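Local coordinates for tryptophan halogenase (Shewanella frigidimarina, PDB 2PYX), which probably acts as a flavin-dependent (FAD) monooxygenase-type enzyme of the tryptophan halogenase family, at residues Asp76-Ile81 / Thr159-Phe164; Ala86-Gly91 / Glu513-Val518; Asp227-Lys232 / Gly351-Phe356; Val242-Gln247 / Ala333-Tyr338. One frame throughout, in Å; residues are numbered along the deposited sequence.

The four contacts fall into two pairs. Contacts 1 and 2 touch directly, their centres 10 Å apart: helix 77-83 runs on into strand 87-95, and Ile81 packs on both Phe88 and Leu515. Contacts 3 and 4 touch as well, with centres 11 Å apart, because strands 355-356 and 337-339 are neighbours in one small sheet. The pairs do not touch; their closest approach is about 13 Å, between the nearest atoms of contacts 2 and 3. Contact 2 carries Lys89, the predicted active-site lysine, whereas the side chain of Met352 in contact 3 lies about 7 Å from that of Ala18 at the predicted FAD site. Contact 4 lies away from both sites.

Contact 1 of 4, residues Asp76-Ile81 / Thr159-Phe164; sequences DENDFI and TAQYHF
Glu77 lies along the ring of Tyr162, the two side chains running in opposite directions with carboxylate and ring planes 27° apart. Glu77 CB sits over one face of the Tyr162 ring, 3.8 Å from its centroid, a CH-pi contact. With CG anti to the backbone N (chi1 -165°) and the chain extended beyond it, OE1 of Glu77 reaches Tyr162 N at 2.8 Å, the N-H coming from above the carboxylate plane. This buried carboxylate is held further by a salt bridge to Lys155 and by the hydroxyls of Tyr168 and Tyr170, while Tyr162 OH bonds to Ile75 O. Gln161 crosses Asp76 at about a right angle and uses both ends of its amide: Glu77 N gives to its OE1 at 2.9 Å, and its NE2 gives to Asp76 OD2 at 3.0 Å. An alanine in place of Gln161 would probably leave Glu77 N without this acceptor and Asp76 OD2 without its amide donor. Asp76 OD1 meanwhile takes Asp79 N at 3.1 Å and, weakly, Asn78 N. What results is an N-capped helix start, with Asp76 as the cap of helix 77-83, braced by the type II beta turn from Ala160 to His163.

Contact 2 of 4, residues Ala86-Gly91 / Glu513-Val518; sequences ASFKQG and ELLDKV
Ala86 begins the contact through its backbone: its O lies 3.9 Å from Leu515 CD2, while its methyl group packs on Phe80 of helix 77-83. At Ser87 the touching passes to the other branch of the same leucine. With OG anti to the backbone N (chi1 -171°), the hydroxyl oxygen of Ser87 stands 3.4 Å from Leu515 CD1, but this holds for one of two modelled conformers, so the touch is less certain.

Phe88 carries most of the contact from the strand. Its CB is directed toward the helix, and the side chain lies alongside that of Leu515, pointing the other way, while crossing that of Leu514 at about a right angle. One ring corner does the work: Phe88 CE2 is 3.6 Å from Leu514 CD2 and equally 3.6 Å from Leu515 CD2, both methyls arriving obliquely to the ring. Tyr168 meets this ring edge-to-face. An alanine at Phe88 would probably open a gap between strand and helix, leaving the CD2 methyls of both leucines without their aromatic partner.

This is a strand-on-helix interface: helix 511-520, near the C-terminus, lies over the start of strand 87-95, the two short axes 9.8 Å apart at closest approach with their directions 134° apart. The strand belongs to a large mixed sheet, in which Ser87 and Lys89 bond through their backbones to His171 and Gly169.

Beyond Phe88 the chain leaves the helix. Lys89, the predicted catalytic and substrate-binding lysine, extends elsewhere with all four torsions near 180°, and its NZ donates to Thr62 O.

Contact 3 of 4, residues Asp227-Lys232 / Gly351-Phe356; sequences DCTGAK and GMAAGF
Two loops at the C-terminal ends of neighbouring parallel strands, 224-227 and 347-349, meet here in the Rossmann-type, probably nucleotide-binding part of the protein, near the predicted FAD site. The closest fit is at Ala353, whose CB points toward the other loop and is 3.4 Å from Asp227 O, with the carboxylate of Asp227 alongside it, OD1 3.5 Å from the same methyl. Gly230 O comes in close as well, 3.0 Å from Ala353 CA in a CA-H...O contact. Farther out, Met352, modelled as selenomethionine, sets its CB 3.7 Å from Ala231 N. Provisionally, in one of its two conformers, a bend at chi3 (54°) brings Met352 CE to 4.1 Å from Ala231 CB and over the Phe356 ring.

Asp227 itself is firmly oriented. OD1 accepts Thr229 N at 2.9 Å, closing an Asx turn, and takes the Thr229 hydroxyl on its syn lone pair; OD2 receives the backbone N of Leu235 and Leu236 at the start of helix 234-239. A water joins the loops, accepting from Gly230 N at 3.0 Å and from Ala353 N, and Met352 N also bonds to a tartaric acid molecule, probably from the crystallisation liquor.

Across the contact, then, the direct touches are van der Waals and CA-H...O, with the shared water supplying the polar bridge. The several donors on its carboxylate would be expected to keep Asp227 ionised and to fix its rotation beside the Ala353 methyl.

Contact 4 of 4, residues Val242-Gln247 / Ala333-Tyr338; sequences VPFLSQ and AINPGY
Leu245 O is gripped from opposite faces of its carbonyl plane: Tyr338 N donates to it at 3.2 Å on one, and the amide of Gln247, NE2 also at 3.2 Å, on the other. The bend at chi2 (-62°) turns the Gln247 chain back to that oxygen and lays its amide obliquely against the Tyr338 ring, the planes 28° apart and NE2 3.4 Å from CE1. Across the ring from CE1, Leu245 CD1 approaches Tyr338 CE2 at 3.9 Å, and Trp401 stacks on the same tyrosine.

The backbones pair through Leu245 N to Tyr338 O at 2.7 Å, and Gln247 N reaches Pro336 O in a nearly straight bond (175° at the hydrogen). Ser246 OG donates to Asn335 OD1 at 2.7 Å, in the carbonyl plane on a lone pair. Phe244 runs antiparallel to the Asn335 side chain and takes Asn335 O at its ring edge, 3.2 Å from CZ. Gly337 lies so near Leu245 O and the Phe244 ring that a CB would clash.

Leu245 with Tyr338 is an antiparallel hydrogen-bonded pair and Ser246 with Gly337 a non-hydrogen-bonded one; these pairs form the edge of a small three-stranded antiparallel sheet, 244-246 being an outer strand beside 337-339.

Contact 1 of 4, residues Asp76-Ile81 / Thr159-Phe164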
loop_
_atom_site.group_PDB
_atom_site.type_symbol
_atom_site.label_atom_id
_atom_site.label_comp_id
_atom_site.label_asym_id
_atom_site.label_seq_id
_atom_site.Cartn_x
_atom_site.Cartn_y
_atom_site.Cartn_z
ATOM N N ASP A 76 -3.789 -6.702 19.095
ATOM C CA ASP A 76 -5.228 -6.597 19.284
ATOM C C ASP A 76 -5.745 -5.404 18.456
ATOM O O ASP A 76 -5.158 -4.326 18.476
ATOM C CB ASP A 76 -5.484 -6.424 20.786
ATOM C CG ASP A 76 -6.937 -6.194 21.128
ATOM O OD1 ASP A 76 -7.469 -5.094 20.833
ATOM O OD2 ASP A 76 -7.537 -7.105 21.747
ATOM N N GLU A 77 -6.846 -5.597 17.725
ATOM C CA GLU A 77 -7.326 -4.564 16.822
ATOM C C GLU A 77 -7.734 -3.320 17.568
ATOM O O GLU A 77 -7.550 -2.195 17.089
ATOM C CB GLU A 77 -8.494 -5.032 15.948
ATOM C CG GLU A 77 -8.697 -4.051 14.775
ATOM C CD GLU A 77 -9.792 -4.447 13.788
ATOM O OE1 GLU A 77 -10.727 -5.196 14.151
ATOM O OE2 GLU A 77 -9.733 -4.024 12.599
ATOM N N ASN A 78 -8.350 -3.496 18.741
ATOM C CA ASN A 78 -8.742 -2.310 19.509
ATOM C C ASN A 78 -7.513 -1.505 19.941
ATOM O O ASN A 78 -7.493 -0.274 19.823
ATOM C CB ASN A 78 -9.609 -2.688 20.713
ATOM C CG ASN A 78 -10.860 -3.441 20.306
ATOM O OD1 ASN A 78 -11.543 -3.060 19.351
ATOM N ND2 ASN A 78 -11.184 -4.510 21.049
ATOM N N ASP A 79 -6.500 -2.204 20.443
ATOM C CA ASP A 79 -5.245 -1.573 20.836
ATOM C C ASP A 79 -4.634 -0.812 19.647
ATOM O O ASP A 79 -4.209 0.316 19.771
ATOM C CB ASP A 79 -4.232 -2.633 21.311
ATOM C CG ASP A 79 -4.576 -3.246 22.655
ATOM O OD1 ASP A 79 -5.454 -2.740 23.383
ATOM O OD2 ASP A 79 -3.920 -4.247 23.005
ATOM N N PHE A 80 -4.576 -1.463 18.485
ATOM C CA PHE A 80 -4.054 -0.827 17.278
ATOM C C PHE A 80 -4.798 0.464 16.929
ATOM O O PHE A 80 -4.204 1.530 16.703
ATOM C CB PHE A 80 -4.106 -1.831 16.101
ATOM C CG PHE A 80 -3.823 -1.203 14.763
ATOM C CD1 PHE A 80 -2.526 -0.861 14.396
ATOM C CD2 PHE A 80 -4.854 -0.931 13.865
ATOM C CE1 PHE A 80 -2.273 -0.242 13.184
ATOM C CE2 PHE A 80 -4.599 -0.322 12.663
ATOM C CZ PHE A 80 -3.311 0.021 12.304
ATOM N N ILE A 81 -6.121 0.365 16.838
ATOM C CA ILE A 81 -6.944 1.506 16.446
ATOM C C ILE A 81 -6.775 2.664 17.428
ATOM O O ILE A 81 -6.614 3.823 17.032
ATOM C CB ILE A 81 -8.443 1.092 16.294
ATOM C CG1 ILE A 81 -8.597 0.199 15.071
ATOM C CG2 ILE A 81 -9.364 2.313 16.183
ATOM C CD1 ILE A 81 -9.984 -0.419 14.912
ATOM N N THR A 159 -19.024 -7.011 15.286
ATOM C CA THR A 159 -18.143 -7.815 14.473
ATOM C C THR A 159 -16.787 -8.066 15.166
ATOM O O THR A 159 -16.220 -7.175 15.798
ATOM C CB THR A 159 -17.890 -7.131 13.125
ATOM O OG1 THR A 159 -19.155 -6.805 12.522
ATOM C CG2 THR A 159 -17.122 -8.034 12.188
ATOM N N ALA A 160 -16.274 -9.278 15.031
ATOM C CA ALA A 160 -15.024 -9.685 15.670
ATOM C C ALA A 160 -13.836 -8.892 15.147
ATOM O O ALA A 160 -13.865 -8.405 14.002
ATOM C CB ALA A 160 -14.790 -11.165 15.438
ATOM N N GLN A 161 -12.804 -8.777 15.980
ATOM C CA GLN A 161 -11.539 -8.163 15.541
ATOM C C GLN A 161 -11.089 -8.770 14.233
ATOM O O GLN A 161 -11.043 -10.003 14.080
ATOM C CB GLN A 161 -10.458 -8.374 16.584
ATOM C CG GLN A 161 -10.696 -7.580 17.818
ATOM C CD GLN A 161 -9.600 -7.733 18.844
ATOM O OE1 GLN A 161 -8.421 -7.864 18.510
ATOM N NE2 GLN A 161 -9.996 -7.697 20.128
ATOM N N TYR A 162 -10.763 -7.881 13.300
ATOM C CA TYR A 162 -10.160 -8.217 11.997
ATOM C C TYR A 162 -11.149 -8.878 11.013
ATOM O O TYR A 162 -10.814 -9.132 9.858
ATOM C CB TYR A 162 -8.867 -9.012 12.153
ATOM C CG TYR A 162 -7.819 -8.291 12.953
ATOM C CD1 TYR A 162 -7.336 -7.054 12.559
ATOM C CD2 TYR A 162 -7.292 -8.847 14.134
ATOM C CE1 TYR A 162 -6.351 -6.407 13.275
ATOM C CE2 TYR A 162 -6.335 -8.192 14.872
ATOM C CZ TYR A 162 -5.874 -6.954 14.449
ATOM O OH TYR A 162 -4.923 -6.267 15.147
ATOM N N HIS A 163 -12.359 -9.177 11.470
ATOM C CA HIS A 163 -13.422 -9.626 10.585
ATOM C C HIS A 163 -14.170 -8.458 10.000
ATOM O O HIS A 163 -14.013 -7.319 10.450
ATOM C CB HIS A 163 -14.373 -10.593 11.305
ATOM C CG HIS A 163 -13.755 -11.922 11.567
ATOM N ND1 HIS A 163 -14.152 -13.059 10.901
ATOM C CD2 HIS A 163 -12.723 -12.287 12.365
ATOM C CE1 HIS A 163 -13.412 -14.077 11.306
ATOM N NE2 HIS A 163 -12.533 -13.636 12.188
ATOM N N PHE A 164 -14.995 -8.735 9.006
ATOM C CA PHE A 164 -15.590 -7.672 8.245
ATOM C C PHE A 164 -16.883 -8.056 7.585
ATOM O O PHE A 164 -17.131 -9.241 7.354
ATOM C CB PHE A 164 -14.580 -7.138 7.195
ATOM C CG PHE A 164 -14.098 -8.155 6.207
ATOM C CD1 PHE A 164 -14.856 -8.467 5.084
ATOM C CD2 PHE A 164 -12.889 -8.811 6.385
ATOM C CE1 PHE A 164 -14.414 -9.404 4.154
ATOM C CE2 PHE A 164 -12.452 -9.756 5.451
ATOM C CZ PHE A 164 -13.207 -10.036 4.338
#

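Contact 2 of 4, residues Ala86-Gly91 / Glu513-Val518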
loop_
_atom_site.group_PDB
_atom_site.type_symbol
_atom_site.label_atom_id
_atom_site.label_comp_id
_atom_site.label_asym_id
_atom_site.label_seq_id
_atom_site.Cartn_x
_atom_site.Cartn_y
_atom_site.Cartn_z
ATOM N N ALA A 86 -6.004 5.332 14.152
ATOM C CA ALA A 86 -6.423 4.674 12.916
ATOM C C ALA A 86 -7.912 4.840 12.612
ATOM O O ALA A 86 -8.741 5.030 13.509
ATOM C CB ALA A 86 -6.099 3.209 12.985
ATOM N N SER A 87 -8.223 4.812 11.318
ATOM C CA SER A 87 -9.592 4.687 10.835
ATOM C C SER A 87 -9.613 3.594 9.758
ATOM O O SER A 87 -8.558 3.099 9.313
ATOM C CB SER A 87 -10.116 6.017 10.280
ATOM O OG SER A 87 -11.506 5.950 10.000
ATOM N N PHE A 88 -10.815 3.193 9.329
ATOM C CA PHE A 88 -10.984 2.131 8.343
ATOM C C PHE A 88 -10.912 2.688 6.956
ATOM O O PHE A 88 -11.571 3.671 6.656
ATOM C CB PHE A 88 -12.334 1.430 8.543
ATOM C CG PHE A 88 -12.525 0.935 9.938
ATOM C CD1 PHE A 88 -11.853 -0.187 10.389
ATOM C CD2 PHE A 88 -13.330 1.623 10.814
ATOM C CE1 PHE A 88 -12.020 -0.608 11.701
ATOM C CE2 PHE A 88 -13.479 1.210 12.123
ATOM C CZ PHE A 88 -12.827 0.103 12.557
ATOM N N LYS A 89 -10.158 2.004 6.094
ATOM C CA LYS A 89 -10.026 2.383 4.683
ATOM C C LYS A 89 -10.626 1.269 3.823
ATOM O O LYS A 89 -10.213 0.125 3.934
ATOM C CB LYS A 89 -8.548 2.552 4.338
ATOM C CG LYS A 89 -8.259 2.762 2.868
ATOM C CD LYS A 89 -6.771 2.776 2.583
ATOM C CE LYS A 89 -6.517 2.779 1.101
ATOM N NZ LYS A 89 -5.066 2.523 0.857
ATOM N N GLN A 90 -11.567 1.602 2.953
ATOM C CA GLN A 90 -12.257 0.643 2.090
ATOM C C GLN A 90 -11.896 0.707 0.614
ATOM O O GLN A 90 -12.506 0.023 -0.215
ATOM C CB GLN A 90 -13.776 0.780 2.280
ATOM C CG GLN A 90 -14.192 0.310 3.651
ATOM C CD GLN A 90 -15.684 0.351 3.814
ATOM O OE1 GLN A 90 -16.412 -0.459 3.226
ATOM N NE2 GLN A 90 -16.154 1.322 4.587
ATOM N N GLY A 91 -10.885 1.528 0.304
ATOM C CA GLY A 91 -10.361 1.675 -1.056
ATOM C C GLY A 91 -9.913 3.098 -1.306
ATOM O O GLY A 91 -9.600 3.832 -0.366
ATOM N N GLU A 513 -19.217 7.136 14.234
ATOM C CA GLU A 513 -20.053 6.477 15.250
ATOM C C GLU A 513 -19.455 5.127 15.685
ATOM O O GLU A 513 -19.469 4.799 16.874
ATOM C CB GLU A 513 -21.537 6.441 14.840
ATOM C CG GLU A 513 -22.138 5.189 14.317
ATOM C CD GLU A 513 -23.542 5.430 13.769
ATOM O OE1 GLU A 513 -24.458 5.820 14.552
ATOM O OE2 GLU A 513 -23.751 5.216 12.557
ATOM N N LEU A 514 -18.847 4.396 14.740
ATOM C CA LEU A 514 -18.201 3.128 15.042
ATOM C C LEU A 514 -16.934 3.338 15.876
ATOM O O LEU A 514 -16.751 2.690 16.908
ATOM C CB LEU A 514 -17.900 2.344 13.746
ATOM C CG LEU A 514 -17.144 1.045 13.943
ATOM C CD1 LEU A 514 -17.892 0.124 14.950
ATOM C CD2 LEU A 514 -16.883 0.307 12.621
ATOM N N LEU A 515 -16.069 4.246 15.434
ATOM C CA LEU A 515 -14.831 4.511 16.128
ATOM C C LEU A 515 -15.091 5.008 17.548
ATOM O O LEU A 515 -14.344 4.666 18.459
ATOM C CB LEU A 515 -13.971 5.480 15.320
ATOM C CG LEU A 515 -13.397 4.880 14.032
ATOM C CD1 LEU A 515 -12.792 5.995 13.176
ATOM C CD2 LEU A 515 -12.346 3.816 14.312
ATOM N N ASP A 516 -16.160 5.781 17.751
ATOM C CA ASP A 516 -16.515 6.188 19.120
ATOM C C ASP A 516 -16.757 4.974 20.023
ATOM O O ASP A 516 -16.319 4.947 21.185
ATOM C CB ASP A 516 -17.759 7.065 19.118
ATOM C CG ASP A 516 -17.502 8.466 18.621
ATOM O OD1 ASP A 516 -16.335 8.925 18.538
ATOM O OD2 ASP A 516 -18.512 9.127 18.309
ATOM N N LYS A 517 -17.471 3.977 19.516
ATOM C CA LYS A 517 -17.731 2.751 20.291
ATOM C C LYS A 517 -16.515 1.836 20.386
ATOM O O LYS A 517 -16.353 1.108 21.355
ATOM C CB LYS A 517 -18.957 2.003 19.756
ATOM C CG LYS A 517 -20.278 2.767 19.973
ATOM C CD LYS A 517 -20.665 2.791 21.453
ATOM C CE LYS A 517 -22.012 3.510 21.714
ATOM N NZ LYS A 517 -21.920 4.951 21.390
ATOM N N VAL A 518 -15.657 1.845 19.376
ATOM C CA VAL A 518 -14.412 1.089 19.476
ATOM C C VAL A 518 -13.557 1.662 20.593
ATOM O O VAL A 518 -12.932 0.915 21.321
ATOM C CB VAL A 518 -13.620 1.113 18.147
ATOM C CG1 VAL A 518 -12.218 0.540 18.345
ATOM C CG2 VAL A 518 -14.372 0.340 17.088
#

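Contact 3 of 4, residues Asp227-Lys232 / Gly351-Phe356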
loop_
_atom_site.group_PDB
_atom_site.type_symbol
_atom_site.label_atom_id
_atom_site.label_comp_id
_atom_site.label_asym_id
_atom_site.label_seq_id
_atom_site.Cartn_x
_atom_site.Cartn_y
_atom_site.Cartn_z
ATOM N N ASP A 227 17.951 -4.621 5.254
ATOM C CA ASP A 227 18.160 -3.204 5.081
ATOM C C ASP A 227 16.815 -2.476 5.177
ATOM O O ASP A 227 16.020 -2.513 4.237
ATOM C CB ASP A 227 18.823 -2.917 3.734
ATOM C CG ASP A 227 19.238 -1.469 3.576
ATOM O OD1 ASP A 227 18.790 -0.635 4.363
ATOM O OD2 ASP A 227 19.979 -1.160 2.624
ATOM N N CYS A 228 16.586 -1.813 6.312
ATOM C CA CYS A 228 15.454 -0.952 6.551
ATOM C C CYS A 228 15.898 0.515 6.762
ATOM O O CYS A 228 15.269 1.284 7.496
ATOM C CB CYS A 228 14.670 -1.509 7.745
ATOM S SG CYS A 228 13.946 -3.122 7.386
ATOM N N THR A 229 16.981 0.900 6.092
ATOM C CA THR A 229 17.567 2.234 6.285
ATOM C C THR A 229 16.885 3.357 5.470
ATOM O O THR A 229 17.344 4.517 5.497
ATOM C CB THR A 229 19.071 2.228 5.948
ATOM O OG1 THR A 229 19.294 1.927 4.555
ATOM C CG2 THR A 229 19.788 1.268 6.837
ATOM N N GLY A 230 15.796 3.049 4.771
ATOM C CA GLY A 230 15.090 4.043 3.952
ATOM C C GLY A 230 15.750 4.286 2.619
ATOM O O GLY A 230 16.538 3.467 2.159
ATOM N N ALA A 231 15.398 5.415 1.973
ATOM C CA ALA A 231 15.806 5.695 0.600
ATOM C C ALA A 231 17.318 5.705 0.376
ATOM O O ALA A 231 17.817 5.430 -0.733
ATOM C CB ALA A 231 15.209 7.012 0.129
ATOM N N LYS A 232 18.054 6.019 1.428
ATOM C CA LYS A 232 19.507 5.960 1.362
ATOM C C LYS A 232 20.044 4.570 1.109
ATOM O O LYS A 232 21.162 4.453 0.633
ATOM C CB LYS A 232 20.144 6.546 2.621
ATOM C CG LYS A 232 19.885 5.784 3.903
ATOM N N GLY A 351 11.094 -1.977 2.624
ATOM C CA GLY A 351 10.702 -0.596 2.681
ATOM C C GLY A 351 11.404 0.228 1.618
ATOM O O GLY A 351 11.704 -0.289 0.516
HETATM N N MSE A 352 11.601 1.514 1.907
HETATM C CA MSE A 352 12.157 2.464 0.941
HETATM C C MSE A 352 13.579 2.119 0.513
HETATM O O MSE A 352 14.035 2.566 -0.555
HETATM C CB MSE A 352 12.092 3.876 1.505
HETATM C CG MSE A 352 10.663 4.258 1.813
HETATM SE SE MSE A 352 10.459 6.027 2.595
HETATM C CE MSE A 352 11.287 6.920 1.381
ATOM N N ALA A 353 14.290 1.327 1.328
ATOM C CA ALA A 353 15.610 0.868 0.936
ATOM C C ALA A 353 15.551 0.030 -0.341
ATOM O O ALA A 353 16.547 -0.039 -1.087
ATOM C CB ALA A 353 16.295 0.082 2.037
ATOM N N ALA A 354 14.413 -0.644 -0.593
ATOM C CA ALA A 354 14.227 -1.383 -1.850
ATOM C C ALA A 354 13.674 -0.562 -3.021
ATOM O O ALA A 354 14.071 -0.737 -4.154
ATOM C CB ALA A 354 13.340 -2.568 -1.630
ATOM N N GLY A 355 12.724 0.303 -2.737
ATOM C CA GLY A 355 12.187 1.168 -3.757
ATOM C C GLY A 355 11.093 2.017 -3.203
ATOM O O GLY A 355 10.623 1.820 -2.090
ATOM N N PHE A 356 10.680 2.987 -4.003
ATOM C CA PHE A 356 9.637 3.885 -3.583
ATOM C C PHE A 356 9.154 4.683 -4.760
ATOM O O PHE A 356 9.964 5.226 -5.533
ATOM C CB PHE A 356 10.148 4.841 -2.525
ATOM C CG PHE A 356 9.077 5.739 -1.972
ATOM C CD1 PHE A 356 8.119 5.238 -1.118
ATOM C CD2 PHE A 356 8.994 7.054 -2.373
ATOM C CE1 PHE A 356 7.106 6.059 -0.624
ATOM C CE2 PHE A 356 7.987 7.887 -1.886
ATOM C CZ PHE A 356 7.041 7.382 -1.031
HETATM O O HOH W 1 13.781 0.891 4.197
#

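Contact 4 of 4, residues Val242-Gln247 / Ala333-Tyr338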
loop_
_atom_site.group_PDB
_atom_site.type_symbol
_atom_site.label_atom_id
_atom_site.label_comp_id
_atom_site.label_asym_id
_atom_site.label_seq_id
_atom_site.Cartn_x
_atom_site.Cartn_y
_atom_site.Cartn_z
ATOM N N VAL A 242 23.658 -2.552 -5.465
ATOM C CA VAL A 242 22.549 -2.988 -6.295
ATOM C C VAL A 242 21.996 -1.771 -7.014
ATOM O O VAL A 242 21.630 -0.815 -6.372
ATOM C CB VAL A 242 21.447 -3.662 -5.461
ATOM C CG1 VAL A 242 20.242 -3.979 -6.328
ATOM C CG2 VAL A 242 21.993 -4.931 -4.808
ATOM N N PRO A 243 21.923 -1.823 -8.343
ATOM C CA PRO A 243 21.477 -0.652 -9.116
ATOM C C PRO A 243 20.031 -0.253 -8.892
ATOM O O PRO A 243 19.171 -1.099 -8.602
ATOM C CB PRO A 243 21.636 -1.085 -10.581
ATOM C CG PRO A 243 22.354 -2.307 -10.573
ATOM C CD PRO A 243 22.299 -2.943 -9.223
ATOM N N PHE A 244 19.790 1.040 -9.068
ATOM C CA PHE A 244 18.444 1.624 -8.956
ATOM C C PHE A 244 17.866 1.815 -10.343
ATOM O O PHE A 244 18.546 2.335 -11.246
ATOM C CB PHE A 244 18.525 2.968 -8.262
ATOM C CG PHE A 244 17.182 3.549 -7.922
ATOM C CD1 PHE A 244 16.461 3.061 -6.842
ATOM C CD2 PHE A 244 16.635 4.598 -8.653
ATOM C CE1 PHE A 244 15.229 3.571 -6.496
ATOM C CE2 PHE A 244 15.407 5.109 -8.295
ATOM C CZ PHE A 244 14.703 4.590 -7.212
ATOM N N LEU A 245 16.613 1.392 -10.507
ATOM C CA LEU A 245 15.875 1.482 -11.770
ATOM C C LEU A 245 14.801 2.601 -11.694
ATOM O O LEU A 245 13.678 2.427 -11.200
ATOM C CB LEU A 245 15.222 0.143 -12.144
ATOM C CG LEU A 245 16.167 -1.054 -12.153
ATOM C CD1 LEU A 245 15.399 -2.251 -12.577
ATOM C CD2 LEU A 245 17.379 -0.807 -13.010
ATOM N N SER A 246 15.179 3.780 -12.176
ATOM C CA SER A 246 14.285 4.908 -12.144
ATOM C C SER A 246 13.057 4.671 -12.988
ATOM O O SER A 246 13.169 4.211 -14.142
ATOM C CB SER A 246 14.978 6.148 -12.719
ATOM O OG SER A 246 14.082 7.251 -12.748
ATOM N N GLN A 247 11.900 5.059 -12.439
ATOM C CA GLN A 247 10.651 4.960 -13.139
ATOM C C GLN A 247 10.023 6.325 -13.407
ATOM O O GLN A 247 8.847 6.456 -13.755
ATOM C CB GLN A 247 9.686 4.064 -12.383
ATOM C CG GLN A 247 10.257 2.635 -12.158
ATOM C CD GLN A 247 10.536 1.884 -13.411
ATOM O OE1 GLN A 247 9.723 1.895 -14.331
ATOM N NE2 GLN A 247 11.705 1.209 -13.477
ATOM N N ALA A 333 11.490 15.592 -2.317
ATOM C CA ALA A 333 11.879 15.319 -3.702
ATOM C C ALA A 333 12.437 13.923 -3.780
ATOM O O ALA A 333 13.189 13.513 -2.897
ATOM C CB ALA A 333 12.938 16.325 -4.153
ATOM N N ILE A 334 12.055 13.172 -4.805
ATOM C CA ILE A 334 12.526 11.794 -4.968
ATOM C C ILE A 334 12.899 11.492 -6.425
ATOM O O ILE A 334 12.583 12.259 -7.368
ATOM C CB ILE A 334 11.447 10.761 -4.545
ATOM C CG1 ILE A 334 10.230 10.882 -5.434
ATOM C CG2 ILE A 334 11.009 11.012 -3.107
ATOM C CD1 ILE A 334 9.238 9.696 -5.303
ATOM N N ASN A 335 13.595 10.371 -6.590
ATOM C CA ASN A 335 13.693 9.704 -7.882
ATOM C C ASN A 335 12.840 8.411 -7.688
ATOM O O ASN A 335 13.306 7.462 -7.025
ATOM C CB ASN A 335 15.125 9.384 -8.217
ATOM C CG ASN A 335 15.292 8.713 -9.577
ATOM O OD1 ASN A 335 14.319 8.587 -10.386
ATOM N ND2 ASN A 335 16.561 8.263 -9.854
ATOM N N PRO A 336 11.574 8.378 -8.181
ATOM C CA PRO A 336 10.697 7.210 -8.058
ATOM C C PRO A 336 11.323 6.026 -8.800
ATOM O O PRO A 336 11.808 6.175 -9.919
ATOM C CB PRO A 336 9.412 7.640 -8.772
ATOM C CG PRO A 336 9.835 8.647 -9.712
ATOM C CD PRO A 336 10.942 9.406 -9.021
ATOM N N GLY A 337 11.310 4.851 -8.173
ATOM C CA GLY A 337 11.872 3.661 -8.798
ATOM C C GLY A 337 12.189 2.613 -7.782
ATOM O O GLY A 337 11.746 2.698 -6.640
ATOM N N TYR A 338 12.882 1.585 -8.246
ATOM C CA TYR A 338 13.152 0.438 -7.414
ATOM C C TYR A 338 14.496 -0.164 -7.736
ATOM O O TYR A 338 15.013 -0.065 -8.840
ATOM C CB TYR A 338 12.027 -0.587 -7.501
ATOM C CG TYR A 338 11.791 -1.149 -8.872
ATOM C CD1 TYR A 338 10.966 -0.508 -9.784
ATOM C CD2 TYR A 338 12.338 -2.368 -9.245
ATOM C CE1 TYR A 338 10.758 -1.027 -11.057
ATOM C CE2 TYR A 338 12.117 -2.887 -10.518
ATOM C CZ TYR A 338 11.311 -2.213 -11.423
ATOM O OH TYR A 338 11.048 -2.756 -12.681
HETATM O O HOH W 2 10.921 -1.578 -14.911
#